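Local atomic coordinates of putative sugar ABC transporter (Yersinia enterocolitica subsp. enterocolitica 8081, PDB entry 5ULB), a protein that probably binds methylthioribose or a related sugar as the periplasmic receptor of an ABC transporter, here holding its selenium analogue. Residues K233-D238 / P253-V258. Residues are numbered along the deposited sequence; the frame is centred on the assembly and turned at random.
Sequences KLYSID and PWKVSV
With CG of Trp254 anti to the backbone N (chi1 -169°), the indole brings its CZ2 within 3.8 Å of Ser236 CB. Strands 233-237 and 254-258 run parallel, 10° apart, as the two strands of a beta-alpha-beta unit in a periplasmic-binding-protein fold, joined through helix 241-248, on which the indole rests. Parallel pairing is evident from alternating backbone bonds: Leu234 N to Pro253 O and Lys255 N to Leu234 O, each 2.9 Å, then Ser236 N to Val256 O, Val258 N to Ser236 O and Asp238 N to Val258 O. Strand 254-258 has one extra residue at Lys255, whose psi of -33° departs from strand values: Leu234 pairs with Trp254 but Ser236 with Ser257, a beta bulge. Lys255 CB lies 4.1 Å above one face of the Tyr235 ring, while Val256 CG1 comes 3.6 Å from Tyr235 CD2; the phenol OH bonds Asp138. Asp238, just past the strand, lines the sugar pocket, its OD2 held by Asp214 N. Two side-chain hydrogen bonds follow in series: Trp254 NE1 donates to Ser257 OG at 3.0 Å, a bent bond tilted from the indole plane, and that hydroxyl donates to Asp238 O at 3.1 Å, nearly in line with the C=O bond.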
ATOM      1  N   LYS A 233      -6.546   0.401 -22.628  1.00 11.07           N
ATOM      2  CA  LYS A 233      -6.559  -0.575 -21.561  1.00 11.33           C
ATOM      3  C   LYS A 233      -5.746  -0.147 -20.342  1.00 11.12           C
ATOM      4  O   LYS A 233      -4.694   0.459 -20.502  1.00 11.65           O
ATOM      5  CB  LYS A 233      -6.078  -1.933 -22.117  1.00 14.64           C
ATOM      6  CG  LYS A 233      -7.002  -2.457 -23.233  1.00 16.54           C
ATOM      7  CD  LYS A 233      -8.531  -2.328 -22.936  1.00 26.83           C
ATOM      8  CE  LYS A 233      -9.433  -2.769 -24.098  1.00 38.18           C
ATOM      9  NZ  LYS A 233     -10.881  -2.237 -24.040  1.00 40.74           N
ATOM     10  N   LEU A 234      -6.259  -0.466 -19.162  1.00 10.24           N
ATOM     11  CA  LEU A 234      -5.652  -0.067 -17.918  1.00 10.71           C
ATOM     12  C   LEU A 234      -5.024  -1.259 -17.143  1.00  9.56           C
ATOM     13  O   LEU A 234      -5.683  -2.308 -17.027  1.00 11.01           O
ATOM     14  CB  LEU A 234      -6.628   0.547 -16.886  1.00 15.11           C
ATOM     15  CG  LEU A 234      -7.347   1.742 -17.203  1.00 16.49           C
ATOM     16  CD1 LEU A 234      -8.442   2.058 -16.171  1.00 16.59           C
ATOM     17  CD2 LEU A 234      -6.345   2.899 -17.288  1.00 22.13           C
ATOM     18  N   TYR A 235      -3.816  -1.051 -16.647  1.00  9.32           N
ATOM     19  CA  TYR A 235      -3.068  -2.065 -15.885  1.00  9.21           C
ATOM     20  C   TYR A 235      -2.629  -1.368 -14.625  1.00  8.64           C
ATOM     21  O   TYR A 235      -1.941  -0.369 -14.684  1.00 11.91           O
ATOM     22  CB  TYR A 235      -1.865  -2.500 -16.728  1.00 10.71           C
ATOM     23  CG  TYR A 235      -2.240  -3.164 -18.036  1.00 10.41           C
ATOM     24  CD1 TYR A 235      -2.624  -2.412 -19.118  1.00 10.99           C
ATOM     25  CD2 TYR A 235      -2.320  -4.545 -18.162  1.00 11.11           C
ATOM     26  CE1 TYR A 235      -3.044  -3.017 -20.296  1.00 14.10           C
ATOM     27  CE2 TYR A 235      -2.738  -5.152 -19.312  1.00 13.33           C
ATOM     28  CZ  TYR A 235      -3.069  -4.374 -20.374  1.00 14.74           C
ATOM     29  OH  TYR A 235      -3.529  -4.947 -21.528  1.00 19.03           O
ATOM     30  N   SER A 236      -2.999  -1.949 -13.452  1.00  9.06           N
ATOM     31  CA  SER A 236      -2.744  -1.287 -12.175  1.00  8.84           C
ATOM     32  C   SER A 236      -2.022  -2.133 -11.173  1.00  9.54           C
ATOM     33  O   SER A 236      -2.113  -3.352 -11.124  1.00  9.77           O
ATOM     34  CB  SER A 236      -4.149  -0.845 -11.604  1.00 10.51           C
ATOM     35  OG  SER A 236      -4.032   0.146 -10.581  1.00 11.48           O
ATOM     36  N   ILE A 237      -1.450  -1.398 -10.228  1.00  8.70           N
ATOM     37  CA  ILE A 237      -1.020  -1.876  -8.914  1.00  8.75           C
ATOM     38  C   ILE A 237      -2.094  -1.471  -7.888  1.00  8.62           C
ATOM     39  O   ILE A 237      -2.776  -0.417  -8.078  1.00 10.45           O
ATOM     40  CB  ILE A 237       0.361  -1.306  -8.600  1.00  8.74           C
ATOM     41  CG1 ILE A 237       1.405  -1.897  -9.607  1.00  9.78           C
ATOM     42  CG2 ILE A 237       0.796  -1.594  -7.175  1.00 10.19           C
ATOM     43  CD1 ILE A 237       2.760  -1.310  -9.568  1.00 10.74           C
ATOM     44  N   ASP A 238      -2.249  -2.273  -6.889  1.00  8.98           N
ATOM     45  CA  ASP A 238      -3.169  -2.105  -5.769  1.00  9.24           C
ATOM     46  C   ASP A 238      -4.588  -2.598  -6.005  1.00  9.56           C
ATOM     47  O   ASP A 238      -4.976  -2.732  -7.155  1.00 12.00           O
ATOM     48  CB  ASP A 238      -3.239  -0.693  -5.170  1.00  9.63           C
ATOM     49  CG  ASP A 238      -1.935  -0.073  -4.832  1.00  9.51           C
ATOM     50  OD1 ASP A 238      -1.062  -0.773  -4.215  1.00 11.00           O
ATOM     51  OD2 ASP A 238      -1.758   1.161  -5.148  1.00 11.69           O
ATOM     52  N   PRO A 253     -12.313  -0.940 -19.103  1.00 14.19           N
ATOM     53  CA  PRO A 253     -10.956  -1.162 -19.609  1.00 16.30           C
ATOM     54  C   PRO A 253      -9.968  -1.622 -18.526  1.00 14.65           C
ATOM     55  O   PRO A 253      -8.797  -1.721 -18.805  1.00 15.13           O
ATOM     56  CB  PRO A 253     -10.548   0.191 -20.110  1.00 20.77           C
ATOM     57  CG  PRO A 253     -11.253   1.124 -19.346  1.00 21.47           C
ATOM     58  CD  PRO A 253     -12.531   0.500 -18.965  1.00 17.10           C
ATOM     59  N   TRP A 254     -10.422  -1.905 -17.306  1.00 12.88           N
ATOM     60  CA  TRP A 254      -9.495  -2.191 -16.187  1.00 13.29           C
ATOM     61  C   TRP A 254      -9.142  -3.691 -16.201  1.00 12.22           C
ATOM     62  O   TRP A 254      -9.894  -4.512 -15.706  1.00 12.80           O
ATOM     63  CB  TRP A 254     -10.153  -1.787 -14.854  1.00 13.50           C
ATOM     64  CG  TRP A 254      -9.212  -1.783 -13.661  1.00 13.82           C
ATOM     65  CD1 TRP A 254      -8.223  -2.693 -13.310  1.00 16.09           C
ATOM     66  CD2 TRP A 254      -9.103  -0.783 -12.651  1.00 11.06           C
ATOM     67  NE1 TRP A 254      -7.609  -2.316 -12.184  1.00 14.70           N
ATOM     68  CE2 TRP A 254      -8.111  -1.152 -11.749  1.00 11.08           C
ATOM     69  CE3 TRP A 254      -9.811   0.422 -12.402  1.00 12.42           C
ATOM     70  CZ2 TRP A 254      -7.769  -0.375 -10.637  1.00 11.35           C
ATOM     71  CZ3 TRP A 254      -9.439   1.198 -11.355  1.00 13.15           C
ATOM     72  CH2 TRP A 254      -8.458   0.782 -10.503  1.00 13.27           C
ATOM     73  N   LYS A 255      -7.999  -4.022 -16.803  1.00 11.48           N
ATOM     74  CA  LYS A 255      -7.650  -5.393 -17.122  1.00 12.12           C
ATOM     75  C   LYS A 255      -7.017  -6.198 -15.988  1.00 11.79           C
ATOM     76  O   LYS A 255      -7.249  -7.408 -15.925  1.00 13.49           O
ATOM     77  CB  LYS A 255      -6.680  -5.415 -18.314  1.00 14.27           C
ATOM     78  CG  LYS A 255      -7.121  -4.870 -19.549  1.00 17.88           C
ATOM     79  CD  LYS A 255      -8.526  -5.228 -19.883  1.00 28.58           C
ATOM     80  CE  LYS A 255      -8.486  -6.454 -20.584  1.00 39.28           C
ATOM     81  NZ  LYS A 255      -8.845  -5.999 -22.007  1.00 62.41           N
ATOM     82  N   VAL A 256      -6.254  -5.544 -15.130  1.00 11.61           N
ATOM     83  CA  VAL A 256      -5.524  -6.280 -14.096  1.00 11.22           C
ATOM     84  C   VAL A 256      -5.217  -5.321 -12.974  1.00  9.36           C
ATOM     85  O   VAL A 256      -4.941  -4.140 -13.204  1.00 10.65           O
ATOM     86  CB  VAL A 256      -4.313  -6.929 -14.579  1.00 15.20           C
ATOM     87  CG1 VAL A 256      -3.169  -5.998 -14.944  1.00 17.04           C
ATOM     88  CG2 VAL A 256      -3.705  -7.978 -13.633  1.00 15.98           C
ATOM     89  N   SER A 257      -5.188  -5.889 -11.753  1.00 10.46           N
ATOM     90  CA  SER A 257      -4.630  -5.225 -10.582  1.00 10.04           C
ATOM     91  C   SER A 257      -3.661  -6.248  -9.980  1.00 10.48           C
ATOM     92  O   SER A 257      -4.050  -7.402  -9.731  1.00 12.32           O
ATOM     93  CB  SER A 257      -5.645  -4.888  -9.510  1.00 11.96           C
ATOM     94  OG  SER A 257      -6.315  -3.642  -9.815  1.00 15.86           O
ATOM     95  N   VAL A 258      -2.467  -5.815  -9.628  1.00  8.32           N
ATOM     96  CA  VAL A 258      -1.480  -6.638  -8.945  1.00  8.70           C
ATOM     97  C   VAL A 258      -1.334  -6.016  -7.535  1.00  7.56           C
ATOM     98  O   VAL A 258      -1.022  -4.817  -7.489  1.00  9.88           O
ATOM     99  CB  VAL A 258      -0.156  -6.698  -9.713  1.00  9.62           C
ATOM    100  CG1 VAL A 258       0.771  -7.641  -8.988  1.00 10.77           C
ATOM    101  CG2 VAL A 258      -0.389  -7.184 -11.126  1.00 10.89           C
TER